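Local coordinates for N-terminal acetyltransferase-like protein (Chaetomium thermophilum, PDB 5NNP) that probably serves as the helical-repeat auxiliary subunit of an N-terminal acetyltransferase assembly, bound to other protein chains, at residues 206-211 and 233-238; 347-352 and 372-377; 480-483 and 489-492; 682-687 and 713-718. All blocks are in the same frame, centred on the assembly; numbering follows the deposited sequence.

Interaction 1 (206-211 and 233-238); sequences RALQHL and SKLARK
L208 meets R237 and L235 through a single methyl, CD2, which touches both a guanidinium group and a second leucine. The R237 side chain runs toward L208 from the opposite direction, and its flat end is turned so that L208 CD2 lies over one face; the nearest pair is L208 CD2 to R237 NH1 at 3.6 Å. The central carbon is also close, with R237 CZ at 4.1 Å from L208 CD2, as expected for a methyl standing above the plane of the group. A bend in the middle of the arginine chain (chi3 56°) turns the group across the leucine. L235 approaches obliquely, and only its CD1 takes part, 3.8 Å from L208 CD2. With CG of L208 anti to the backbone N (chi1 -177°), the leucine reaches out from helix 204-214 toward both partners.

Those partners sit where helix 221-234 ends. A236, with positive phi and two bonds back into the last turn, forms a Schellman motif, and R237 follows as N-cap of helix 238-251. The contact therefore joins helix 204-214 to the turn between the next two helices of the superhelix, and L232 touches both L208 and R237 beside it. R237 NH2 forms a salt bridge to E240 in the first turn of the following helix. The whole contact, L235 included, buries 97 Å². The chemistry is thus divided within one residue: the carboxylate engages the nitrogen end of R237, while a guanidinium face, which accepts hydrogen bonds poorly, serves as an apolar platform for a leucine methyl.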
loop_
_atom_site.group_PDB
_atom_site.type_symbol
_atom_site.label_atom_id
_atom_site.label_comp_id
_atom_site.label_asym_id
_atom_site.label_seq_id
_atom_site.Cartn_x
_atom_site.Cartn_y
_atom_site.Cartn_z
ATOM N N ARG A 206 -32.287 -2.884 3.225
ATOM C CA ARG A 206 -32.586 -1.902 2.200
ATOM C C ARG A 206 -31.556 -1.922 1.083
ATOM O O ARG A 206 -31.889 -1.703 -0.085
ATOM C CB ARG A 206 -32.658 -0.510 2.811
ATOM C CG ARG A 206 -33.502 0.454 2.020
ATOM C CD ARG A 206 -33.652 1.738 2.775
ATOM N NE ARG A 206 -32.773 2.788 2.269
ATOM C CZ ARG A 206 -31.869 3.419 3.006
ATOM N NH1 ARG A 206 -31.705 3.103 4.288
ATOM N NH2 ARG A 206 -31.139 4.372 2.463
ATOM N N ALA A 207 -30.304 -2.179 1.444
ATOM C CA ALA A 207 -29.226 -2.213 0.472
ATOM C C ALA A 207 -29.407 -3.358 -0.529
ATOM O O ALA A 207 -29.084 -3.212 -1.716
ATOM C CB ALA A 207 -27.875 -2.322 1.180
ATOM N N LEU A 208 -29.908 -4.496 -0.058
ATOM C CA LEU A 208 -30.159 -5.625 -0.949
ATOM C C LEU A 208 -31.293 -5.276 -1.911
ATOM O O LEU A 208 -31.223 -5.519 -3.117
ATOM C CB LEU A 208 -30.505 -6.889 -0.159
ATOM C CG LEU A 208 -30.713 -8.131 -1.035
ATOM C CD1 LEU A 208 -29.499 -8.363 -1.923
ATOM C CD2 LEU A 208 -30.997 -9.354 -0.199
ATOM N N GLN A 209 -32.339 -4.697 -1.348
ATOM C CA GLN A 209 -33.455 -4.174 -2.111
ATOM C C GLN A 209 -32.983 -3.187 -3.187
ATOM O O GLN A 209 -33.411 -3.262 -4.344
ATOM C CB GLN A 209 -34.453 -3.521 -1.153
ATOM C CG GLN A 209 -35.502 -2.632 -1.804
ATOM C CD GLN A 209 -36.290 -1.812 -0.778
ATOM O OE1 GLN A 209 -36.432 -2.210 0.382
ATOM N NE2 GLN A 209 -36.799 -0.658 -1.206
ATOM N N HIS A 210 -32.093 -2.271 -2.809
ATOM C CA HIS A 210 -31.601 -1.260 -3.743
ATOM C C HIS A 210 -30.668 -1.886 -4.766
ATOM O O HIS A 210 -30.606 -1.449 -5.914
ATOM C CB HIS A 210 -30.890 -0.128 -2.996
ATOM C CG HIS A 210 -30.213 0.863 -3.892
ATOM N ND1 HIS A 210 -28.853 0.849 -4.133
ATOM C CD2 HIS A 210 -30.708 1.907 -4.599
ATOM C CE1 HIS A 210 -28.541 1.838 -4.949
ATOM N NE2 HIS A 210 -29.649 2.497 -5.246
ATOM N N LEU A 211 -29.943 -2.913 -4.337
ATOM C CA LEU A 211 -29.036 -3.624 -5.222
ATOM C C LEU A 211 -29.801 -4.250 -6.354
ATOM O O LEU A 211 -29.515 -3.992 -7.517
ATOM C CB LEU A 211 -28.271 -4.709 -4.481
ATOM C CG LEU A 211 -27.110 -5.263 -5.303
ATOM C CD1 LEU A 211 -25.983 -4.208 -5.414
ATOM C CD2 LEU A 211 -26.590 -6.583 -4.720
ATOM N N SER A 233 -26.166 -13.377 2.949
ATOM C CA SER A 233 -25.630 -14.170 4.052
ATOM C C SER A 233 -25.937 -13.496 5.385
ATOM O O SER A 233 -26.401 -14.151 6.316
ATOM C CB SER A 233 -24.128 -14.415 3.898
ATOM O OG SER A 233 -23.405 -13.209 3.769
ATOM N N LYS A 234 -25.708 -12.191 5.469
ATOM C CA LYS A 234 -26.047 -11.436 6.677
ATOM C C LYS A 234 -27.532 -11.462 7.018
ATOM O O LYS A 234 -27.898 -11.320 8.178
ATOM C CB LYS A 234 -25.593 -9.983 6.540
ATOM C CG LYS A 234 -24.095 -9.825 6.542
ATOM C CD LYS A 234 -23.726 -8.380 6.380
ATOM C CE LYS A 234 -22.248 -8.149 6.558
ATOM N NZ LYS A 234 -21.983 -6.686 6.467
ATOM N N LEU A 235 -28.388 -11.638 6.017
ATOM C CA LEU A 235 -29.824 -11.719 6.264
ATOM C C LEU A 235 -30.252 -13.159 6.539
ATOM O O LEU A 235 -31.431 -13.437 6.745
ATOM C CB LEU A 235 -30.601 -11.143 5.084
ATOM C CG LEU A 235 -30.326 -9.652 4.861
ATOM C CD1 LEU A 235 -30.997 -9.133 3.599
ATOM C CD2 LEU A 235 -30.795 -8.875 6.056
ATOM N N ALA A 236 -29.282 -14.071 6.558
ATOM C CA ALA A 236 -29.535 -15.480 6.867
ATOM C C ALA A 236 -30.461 -16.106 5.840
ATOM O O ALA A 236 -31.219 -17.025 6.138
ATOM C CB ALA A 236 -30.106 -15.626 8.247
ATOM N N ARG A 237 -30.379 -15.593 4.622
ATOM C CA ARG A 237 -31.119 -16.132 3.494
ATOM C C ARG A 237 -30.235 -17.142 2.770
ATOM O O ARG A 237 -29.638 -16.847 1.736
ATOM C CB ARG A 237 -31.583 -14.985 2.593
ATOM C CG ARG A 237 -32.599 -14.116 3.335
ATOM C CD ARG A 237 -32.946 -12.831 2.639
ATOM N NE ARG A 237 -33.442 -13.068 1.293
ATOM C CZ ARG A 237 -33.958 -12.122 0.517
ATOM N NH1 ARG A 237 -34.059 -10.873 0.962
ATOM N NH2 ARG A 237 -34.372 -12.430 -0.704
ATOM N N LYS A 238 -30.157 -18.341 3.343
ATOM C CA LYS A 238 -29.075 -19.275 3.043
ATOM C C LYS A 238 -29.166 -19.932 1.676
ATOM O O LYS A 238 -28.177 -19.959 0.948
ATOM C CB LYS A 238 -28.995 -20.340 4.132
ATOM C CG LYS A 238 -28.351 -19.796 5.406
ATOM C CD LYS A 238 -28.119 -20.863 6.462
ATOM C CE LYS A 238 -27.575 -20.219 7.724
ATOM N NZ LYS A 238 -27.741 -21.100 8.911
#

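Interaction 2 (347-352 and 372-377); sequences EEYLNE and GAALYY
The methyl of A374 is the bump that fills a shallow hollow made by L350 and Y349 on the facing helix. A374 CB lies 3.7 Å from L350 CD1, and Y349 CD1 is just as far from A374 CB, so the alanine is flanked by a leucine branch and an aromatic ring that meets it obliquely. The backbones come close at this point, the CA atoms of L350 and A374 being 6.2 Å apart. One residue along, L375 supplies the second bump: its CD2 rests against the fork of L350, at 3.4 Å from L350 CD2 and 3.6 Å from L350 CD1, the two side chains crossing at about a right angle.

These residues pair helix 336-352 with helix 369-381, whose segments run nearly antiparallel (152°) with axes 9.2 Å apart. Such neighbouring antiparallel helices are the building plan of tetratricopeptide-type superhelices, and residues 374-377 fall in a predicted TPR. If an alanine stood at L350, both methyls would be missing, and L375 CD2 would probably face a gap and A374 would lose the leucine half of its hollow.

Y349 has its ring base anti to the backbone N (chi1 172°), which carries the ring alongside A374 while its hydroxyl is hydrogen-bonded to D319. F318, also on helix 303-320, touches A374 and meets the Y349 ring edge-to-face.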
loop_
_atom_site.group_PDB
_atom_site.type_symbol
_atom_site.label_atom_id
_atom_site.label_comp_id
_atom_site.label_asym_id
_atom_site.label_seq_id
_atom_site.Cartn_x
_atom_site.Cartn_y
_atom_site.Cartn_z
ATOM N N GLU A 347 9.196 -38.703 0.462
ATOM C CA GLU A 347 10.161 -39.780 0.492
ATOM C C GLU A 347 9.605 -40.988 -0.259
ATOM O O GLU A 347 10.331 -41.697 -0.961
ATOM C CB GLU A 347 10.497 -40.145 1.938
ATOM C CG GLU A 347 11.820 -40.867 2.083
ATOM C CD GLU A 347 13.001 -39.926 1.997
ATOM O OE1 GLU A 347 12.931 -38.848 2.618
ATOM O OE2 GLU A 347 13.993 -40.263 1.310
ATOM N N GLU A 348 8.302 -41.193 -0.113
ATOM C CA GLU A 348 7.596 -42.303 -0.734
ATOM C C GLU A 348 7.595 -42.162 -2.252
ATOM O O GLU A 348 7.774 -43.137 -2.979
ATOM C CB GLU A 348 6.171 -42.360 -0.200
ATOM C CG GLU A 348 5.567 -43.721 -0.102
ATOM C CD GLU A 348 4.160 -43.663 0.480
ATOM O OE1 GLU A 348 3.218 -43.337 -0.275
ATOM O OE2 GLU A 348 3.989 -43.921 1.693
ATOM N N TYR A 349 7.379 -40.938 -2.717
ATOM C CA TYR A 349 7.359 -40.626 -4.140
ATOM C C TYR A 349 8.754 -40.792 -4.750
ATOM O O TYR A 349 8.916 -41.378 -5.822
ATOM C CB TYR A 349 6.837 -39.203 -4.343
ATOM C CG TYR A 349 6.950 -38.685 -5.756
ATOM C CD1 TYR A 349 8.140 -38.134 -6.225
ATOM C CD2 TYR A 349 5.862 -38.736 -6.622
ATOM C CE1 TYR A 349 8.243 -37.671 -7.517
ATOM C CE2 TYR A 349 5.956 -38.267 -7.923
ATOM C CZ TYR A 349 7.150 -37.738 -8.361
ATOM O OH TYR A 349 7.245 -37.269 -9.646
ATOM N N LEU A 350 9.749 -40.252 -4.053
ATOM C CA LEU A 350 11.159 -40.417 -4.380
ATOM C C LEU A 350 11.527 -41.875 -4.636
ATOM O O LEU A 350 12.218 -42.214 -5.599
ATOM C CB LEU A 350 12.001 -39.889 -3.236
ATOM C CG LEU A 350 13.393 -39.414 -3.582
ATOM C CD1 LEU A 350 13.272 -38.261 -4.555
ATOM C CD2 LEU A 350 14.061 -38.963 -2.309
ATOM N N ASN A 351 11.066 -42.745 -3.751
ATOM C CA ASN A 351 11.377 -44.147 -3.883
ATOM C C ASN A 351 10.655 -44.764 -5.076
ATOM O O ASN A 351 11.202 -45.646 -5.748
ATOM C CB ASN A 351 11.024 -44.891 -2.602
ATOM C CG ASN A 351 10.814 -46.360 -2.837
ATOM O OD1 ASN A 351 11.766 -47.108 -3.070
ATOM N ND2 ASN A 351 9.560 -46.790 -2.788
ATOM N N GLU A 352 9.435 -44.289 -5.345
ATOM C CA GLU A 352 8.606 -44.836 -6.422
ATOM C C GLU A 352 8.953 -44.274 -7.798
ATOM O O GLU A 352 8.426 -44.736 -8.805
ATOM C CB GLU A 352 7.126 -44.583 -6.133
ATOM C CG GLU A 352 6.604 -45.294 -4.894
ATOM C CD GLU A 352 5.259 -44.775 -4.426
ATOM O OE1 GLU A 352 4.711 -45.368 -3.472
ATOM O OE2 GLU A 352 4.751 -43.781 -4.999
ATOM N N GLY A 372 13.961 -34.430 -8.993
ATOM C CA GLY A 372 14.474 -33.156 -8.522
ATOM C C GLY A 372 13.460 -32.464 -7.629
ATOM O O GLY A 372 13.799 -31.962 -6.560
ATOM N N ALA A 373 12.198 -32.475 -8.051
ATOM C CA ALA A 373 11.150 -31.743 -7.344
ATOM C C ALA A 373 10.890 -32.317 -5.941
ATOM O O ALA A 373 10.663 -31.566 -4.996
ATOM C CB ALA A 373 9.849 -31.719 -8.187
ATOM N N ALA A 374 10.941 -33.638 -5.800
ATOM C CA ALA A 374 10.782 -34.262 -4.488
ATOM C C ALA A 374 12.006 -34.027 -3.613
ATOM O O ALA A 374 11.876 -33.765 -2.426
ATOM C CB ALA A 374 10.520 -35.758 -4.631
ATOM N N LEU A 375 13.199 -34.134 -4.186
ATOM C CA LEU A 375 14.406 -33.916 -3.398
ATOM C C LEU A 375 14.432 -32.462 -2.933
ATOM O O LEU A 375 14.797 -32.161 -1.797
ATOM C CB LEU A 375 15.673 -34.265 -4.197
ATOM C CG LEU A 375 15.943 -35.747 -4.516
ATOM C CD1 LEU A 375 17.121 -35.872 -5.470
ATOM C CD2 LEU A 375 16.211 -36.571 -3.252
ATOM N N TYR A 376 14.022 -31.562 -3.818
ATOM C CA TYR A 376 13.952 -30.142 -3.494
ATOM C C TYR A 376 12.906 -29.842 -2.428
ATOM O O TYR A 376 13.094 -28.937 -1.608
ATOM C CB TYR A 376 13.643 -29.323 -4.745
ATOM C CG TYR A 376 13.661 -27.836 -4.504
ATOM C CD1 TYR A 376 14.810 -27.200 -4.065
ATOM C CD2 TYR A 376 12.535 -27.062 -4.732
ATOM C CE1 TYR A 376 14.835 -25.836 -3.853
ATOM C CE2 TYR A 376 12.549 -25.698 -4.516
ATOM C CZ TYR A 376 13.702 -25.092 -4.077
ATOM O OH TYR A 376 13.723 -23.737 -3.865
ATOM N N TYR A 377 11.797 -30.584 -2.451
ATOM C CA TYR A 377 10.762 -30.413 -1.432
ATOM C C TYR A 377 11.330 -30.811 -0.079
ATOM O O TYR A 377 11.110 -30.140 0.937
ATOM C CB TYR A 377 9.510 -31.242 -1.731
ATOM C CG TYR A 377 8.406 -31.047 -0.703
ATOM C CD1 TYR A 377 8.426 -31.721 0.522
ATOM C CD2 TYR A 377 7.345 -30.188 -0.953
ATOM C CE1 TYR A 377 7.417 -31.540 1.456
ATOM C CE2 TYR A 377 6.340 -30.002 -0.033
ATOM C CZ TYR A 377 6.378 -30.676 1.170
ATOM O OH TYR A 377 5.360 -30.479 2.082
#

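Interaction 3 (480-483 and 489-492)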
loop_
_atom_site.group_PDB
_atom_site.type_symbol
_atom_site.label_atom_id
_atom_site.label_comp_id
_atom_site.label_asym_id
_atom_site.label_seq_id
_atom_site.Cartn_x
_atom_site.Cartn_y
_atom_site.Cartn_z
ATOM N N ASP A 480 18.967 5.671 -8.585
ATOM C CA ASP A 480 17.850 5.097 -9.297
ATOM C C ASP A 480 16.947 4.384 -8.291
ATOM O O ASP A 480 15.725 4.541 -8.320
ATOM C CB ASP A 480 18.323 4.150 -10.397
ATOM C CG ASP A 480 17.195 3.733 -11.318
ATOM O OD1 ASP A 480 16.451 4.639 -11.771
ATOM O OD2 ASP A 480 17.031 2.512 -11.563
ATOM N N LEU A 481 17.552 3.635 -7.372
ATOM C CA LEU A 481 16.774 2.893 -6.390
ATOM C C LEU A 481 15.993 3.837 -5.469
ATOM O O LEU A 481 14.862 3.546 -5.075
ATOM C CB LEU A 481 17.686 1.970 -5.581
ATOM C CG LEU A 481 18.241 0.755 -6.335
ATOM C CD1 LEU A 481 19.332 0.078 -5.517
ATOM C CD2 LEU A 481 17.132 -0.234 -6.673
ATOM N N THR A 482 16.597 4.969 -5.135
ATOM C CA THR A 482 15.937 5.988 -4.330
ATOM C C THR A 482 14.750 6.564 -5.075
ATOM O O THR A 482 13.646 6.618 -4.554
ATOM C CB THR A 482 16.899 7.124 -3.978
ATOM O OG1 THR A 482 18.008 6.609 -3.221
ATOM C CG2 THR A 482 16.184 8.186 -3.168
ATOM N N ASP A 483 15.009 7.010 -6.299
ATOM C CA ASP A 483 13.983 7.438 -7.247
ATOM C C ASP A 483 12.787 6.487 -7.342
ATOM O O ASP A 483 11.637 6.912 -7.311
ATOM C CB ASP A 483 14.618 7.576 -8.629
ATOM C CG ASP A 483 14.490 8.959 -9.199
ATOM O OD1 ASP A 483 13.400 9.271 -9.732
ATOM O OD2 ASP A 483 15.490 9.715 -9.137
ATOM N N PHE A 489 15.583 -2.288 -0.063
ATOM C CA PHE A 489 17.018 -2.140 -0.203
ATOM C C PHE A 489 17.528 -1.016 0.688
ATOM O O PHE A 489 18.549 -1.165 1.349
ATOM C CB PHE A 489 17.439 -1.879 -1.646
ATOM C CG PHE A 489 18.913 -1.671 -1.785
ATOM C CD1 PHE A 489 19.776 -2.757 -1.803
ATOM C CD2 PHE A 489 19.450 -0.400 -1.847
ATOM C CE1 PHE A 489 21.125 -2.582 -1.912
ATOM C CE2 PHE A 489 20.823 -0.223 -1.951
ATOM C CZ PHE A 489 21.654 -1.320 -1.983
ATOM N N LEU A 490 16.817 0.112 0.691
ATOM C CA LEU A 490 17.211 1.256 1.510
ATOM C C LEU A 490 17.301 0.860 2.985
ATOM O O LEU A 490 18.263 1.217 3.667
ATOM C CB LEU A 490 16.239 2.421 1.327
ATOM C CG LEU A 490 16.246 3.157 -0.022
ATOM C CD1 LEU A 490 15.154 4.222 -0.069
ATOM C CD2 LEU A 490 17.585 3.779 -0.311
ATOM N N THR A 491 16.321 0.100 3.468
ATOM C CA THR A 491 16.326 -0.320 4.870
ATOM C C THR A 491 17.494 -1.265 5.156
ATOM O O THR A 491 18.245 -1.060 6.112
ATOM C CB THR A 491 15.012 -1.009 5.270
ATOM O OG1 THR A 491 13.904 -0.184 4.899
ATOM C CG2 THR A 491 14.968 -1.235 6.766
ATOM N N GLU A 492 17.638 -2.295 4.324
ATOM C CA GLU A 492 18.735 -3.253 4.455
ATOM C C GLU A 492 20.101 -2.575 4.384
ATOM O O GLU A 492 21.000 -2.868 5.165
ATOM C CB GLU A 492 18.630 -4.317 3.363
ATOM C CG GLU A 492 17.556 -5.356 3.620
ATOM C CD GLU A 492 17.877 -6.230 4.808
ATOM O OE1 GLU A 492 16.955 -6.848 5.357
ATOM O OE2 GLU A 492 19.064 -6.317 5.193
#
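This is a buried apolar contact between two consecutive helices, 476-483 and 487-499, centred on a CH-pi interaction between L481 and F489. The evidence is geometric: L481 CD1 stands 4.1 Å from the centroid of the F489 ring and 26° off its normal, hence over the face. The methyl is displaced toward one side of the ring, since its nearest ring atom is F489 CD2, 3.7 Å from L481 CD1. CG of F489 is anti to the backbone N (chi1 178°), which puts the ring beside L481, and chi2 of 80° turns its face to the methyl; the two side chains cross at about a right angle.

A looser pair lies beside this one. T482 OG1 approaches L490 CD2 at 4.1 Å, a van der Waals distance only; the hydroxyl is hydrogen-bonded to the L478 carbonyl, one turn back in its own helix, so its polar need is met without the apolar neighbour. T482 and L490 have their CA atoms 7.6 Å apart.

Other helices close both pairs. M465 of helix 458-465 touches both L481 and F489, and T512 of helix 503-523 touches both T482 and L490. Only three residues link the paired helices, and side chains of the helices around them pack against both, as in the all-helical superhelix to which TPR proteins and the NatA auxiliary subunits belong.

Interaction 4 (682-687 and 713-718)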
loop_
_atom_site.group_PDB
_atom_site.type_symbol
_atom_site.label_atom_id
_atom_site.label_comp_id
_atom_site.label_asym_id
_atom_site.label_seq_id
_atom_site.Cartn_x
_atom_site.Cartn_y
_atom_site.Cartn_z
ATOM N N VAL A 682 13.152 6.614 25.047
ATOM C CA VAL A 682 13.267 8.002 24.585
ATOM C C VAL A 682 12.749 9.024 25.595
ATOM O O VAL A 682 13.401 10.044 25.831
ATOM C CB VAL A 682 12.508 8.232 23.267
ATOM C CG1 VAL A 682 12.380 9.728 22.968
ATOM C CG2 VAL A 682 13.188 7.498 22.116
ATOM N N TYR A 683 11.595 8.750 26.201
ATOM C CA TYR A 683 10.972 9.707 27.121
ATOM C C TYR A 683 11.622 9.826 28.507
ATOM O O TYR A 683 11.638 10.921 29.078
ATOM C CB TYR A 683 9.492 9.376 27.297
ATOM C CG TYR A 683 8.667 9.704 26.077
ATOM C CD1 TYR A 683 8.799 10.925 25.437
ATOM C CD2 TYR A 683 7.766 8.788 25.558
ATOM C CE1 TYR A 683 8.047 11.231 24.323
ATOM C CE2 TYR A 683 7.012 9.085 24.448
ATOM C CZ TYR A 683 7.158 10.308 23.833
ATOM O OH TYR A 683 6.407 10.608 22.724
ATOM N N ILE A 684 12.146 8.738 29.069
ATOM C CA ILE A 684 12.836 8.885 30.356
ATOM C C ILE A 684 14.060 9.778 30.190
ATOM O O ILE A 684 14.374 10.594 31.063
ATOM C CB ILE A 684 13.281 7.544 30.971
ATOM C CG1 ILE A 684 13.877 6.639 29.903
ATOM C CG2 ILE A 684 12.118 6.859 31.656
ATOM C CD1 ILE A 684 14.097 5.239 30.378
ATOM N N ARG A 685 14.735 9.626 29.051
ATOM C CA ARG A 685 15.918 10.416 28.732
ATOM C C ARG A 685 15.545 11.878 28.498
ATOM O O ARG A 685 16.298 12.794 28.839
ATOM C CB ARG A 685 16.629 9.829 27.508
ATOM C CG ARG A 685 17.315 8.490 27.780
ATOM C CD ARG A 685 17.877 7.894 26.508
ATOM N NE ARG A 685 18.615 6.645 26.711
ATOM C CZ ARG A 685 18.071 5.493 27.104
ATOM N NH1 ARG A 685 16.773 5.419 27.380
ATOM N NH2 ARG A 685 18.833 4.412 27.240
ATOM N N LYS A 686 14.364 12.080 27.927
ATOM C CA LYS A 686 13.832 13.406 27.646
ATOM C C LYS A 686 13.297 14.064 28.917
ATOM O O LYS A 686 12.868 15.217 28.887
ATOM C CB LYS A 686 12.724 13.310 26.593
ATOM C CG LYS A 686 13.007 14.035 25.289
ATOM C CD LYS A 686 11.806 13.950 24.340
ATOM C CE LYS A 686 11.685 15.226 23.517
ATOM N NZ LYS A 686 10.438 15.269 22.706
ATOM N N LYS A 687 13.312 13.311 30.017
ATOM C CA LYS A 687 12.790 13.750 31.317
ATOM C C LYS A 687 11.273 13.967 31.311
ATOM O O LYS A 687 10.731 14.673 32.168
ATOM C CB LYS A 687 13.484 15.038 31.775
ATOM C CG LYS A 687 14.998 14.965 31.813
ATOM C CD LYS A 687 15.473 13.833 32.693
ATOM C CE LYS A 687 16.984 13.880 32.857
ATOM N NZ LYS A 687 17.432 15.210 33.359
ATOM N N ALA A 713 9.726 -0.981 33.994
ATOM C CA ALA A 713 8.817 -0.714 35.110
ATOM C C ALA A 713 9.609 -0.461 36.394
ATOM O O ALA A 713 9.350 0.493 37.134
ATOM C CB ALA A 713 7.847 -1.876 35.299
ATOM N N ALA A 714 10.592 -1.318 36.640
ATOM C CA ALA A 714 11.441 -1.177 37.809
ATOM C C ALA A 714 12.358 0.038 37.691
ATOM O O ALA A 714 12.644 0.705 38.685
ATOM C CB ALA A 714 12.260 -2.445 38.018
ATOM N N LYS A 715 12.824 0.321 36.481
ATOM C CA LYS A 715 13.740 1.442 36.266
ATOM C C LYS A 715 13.017 2.773 36.476
ATOM O O LYS A 715 13.594 3.741 36.971
ATOM C CB LYS A 715 14.356 1.373 34.859
ATOM C CG LYS A 715 15.520 2.334 34.610
ATOM C CD LYS A 715 16.309 1.939 33.353
ATOM C CE LYS A 715 15.416 1.896 32.102
ATOM N NZ LYS A 715 16.111 1.432 30.853
ATOM N N LEU A 716 11.741 2.807 36.111
ATOM C CA LEU A 716 10.949 4.024 36.226
ATOM C C LEU A 716 10.710 4.385 37.682
ATOM O O LEU A 716 10.864 5.536 38.086
ATOM C CB LEU A 716 9.610 3.855 35.506
ATOM C CG LEU A 716 8.743 5.083 35.232
ATOM C CD1 LEU A 716 9.380 5.993 34.185
ATOM C CD2 LEU A 716 7.366 4.628 34.778
ATOM N N ARG A 717 10.332 3.390 38.468
ATOM C CA ARG A 717 9.977 3.629 39.856
ATOM C C ARG A 717 11.106 4.276 40.664
ATOM O O ARG A 717 10.845 5.085 41.554
ATOM C CB ARG A 717 9.542 2.322 40.512
ATOM C CG ARG A 717 8.190 1.817 40.031
ATOM C CD ARG A 717 7.606 0.851 41.043
ATOM N NE ARG A 717 6.154 0.744 40.948
ATOM C CZ ARG A 717 5.523 -0.099 40.139
ATOM N NH1 ARG A 717 6.221 -0.908 39.348
ATOM N NH2 ARG A 717 4.195 -0.131 40.124
ATOM N N LYS A 718 12.352 3.926 40.352
ATOM C CA LYS A 718 13.501 4.552 41.006
ATOM C C LYS A 718 13.574 6.049 40.683
ATOM O O LYS A 718 13.780 6.877 41.576
ATOM C CB LYS A 718 14.810 3.861 40.595
ATOM C CG LYS A 718 16.071 4.538 41.144
ATOM C CD LYS A 718 17.346 3.881 40.631
ATOM C CE LYS A 718 18.579 4.636 41.109
ATOM N NZ LYS A 718 18.577 4.834 42.584
#
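No flat group carries the contact between I684 and its partners K715 and L716; aliphatic branches do all the touching. The two flat groups nearby serve other neighbours: the Y683 ring packs among M659, L666, L691, A692 and C695 of helices 654-668 and 689-702, while the R685 guanidinium makes salt bridges to E681 and D572.

I684 uses both its branches. Its short one reaches L716, with I684 CG2 3.8 Å from L716 CD1. Its long one meets the lysine: I684 CD1 lies 4.0 Å from K715 CE, the two side chains crossing at about a right angle. In I684, CG1 sits between the backbone N and the carbonyl carbon (chi1 43°), which sends the two branches to different residues of helix 707-723. The lysine chain bends at chi3, bringing its methylene CE past the isoleucine.

L696 and L739, from helices 689-702 and 729-739, also touch L716. The contact thus grades from leucine packing to a lysine whose CE stays with I684 while its ammonium lies near charged neighbours: E681, in a salt bridge with R685 and a long, weak ion pair with K715, probably offsets the repulsion between the two cations.

How the interactions relate
All four contacts join helices, or a helix and a turn, of one superhelix, but no two share a helix, and none touches another; the closest two, interactions 3 and 4, are still about 18 Å apart at their nearest atoms. Interactions 2 and 3 are buried and mainly apolar, each using one aromatic ring, met obliquely by a methyl in interaction 2 and over its face in interaction 3. Interactions 1 and 4 are only partly buried: both lie near helix ends closed by Schellman motifs, and each adds a basic side chain that offers its guanidinium face or a methylene to an apolar partner and its charged end to a glutamate, by a salt bridge in interaction 1 and by a long, weak ion pair in interaction 4.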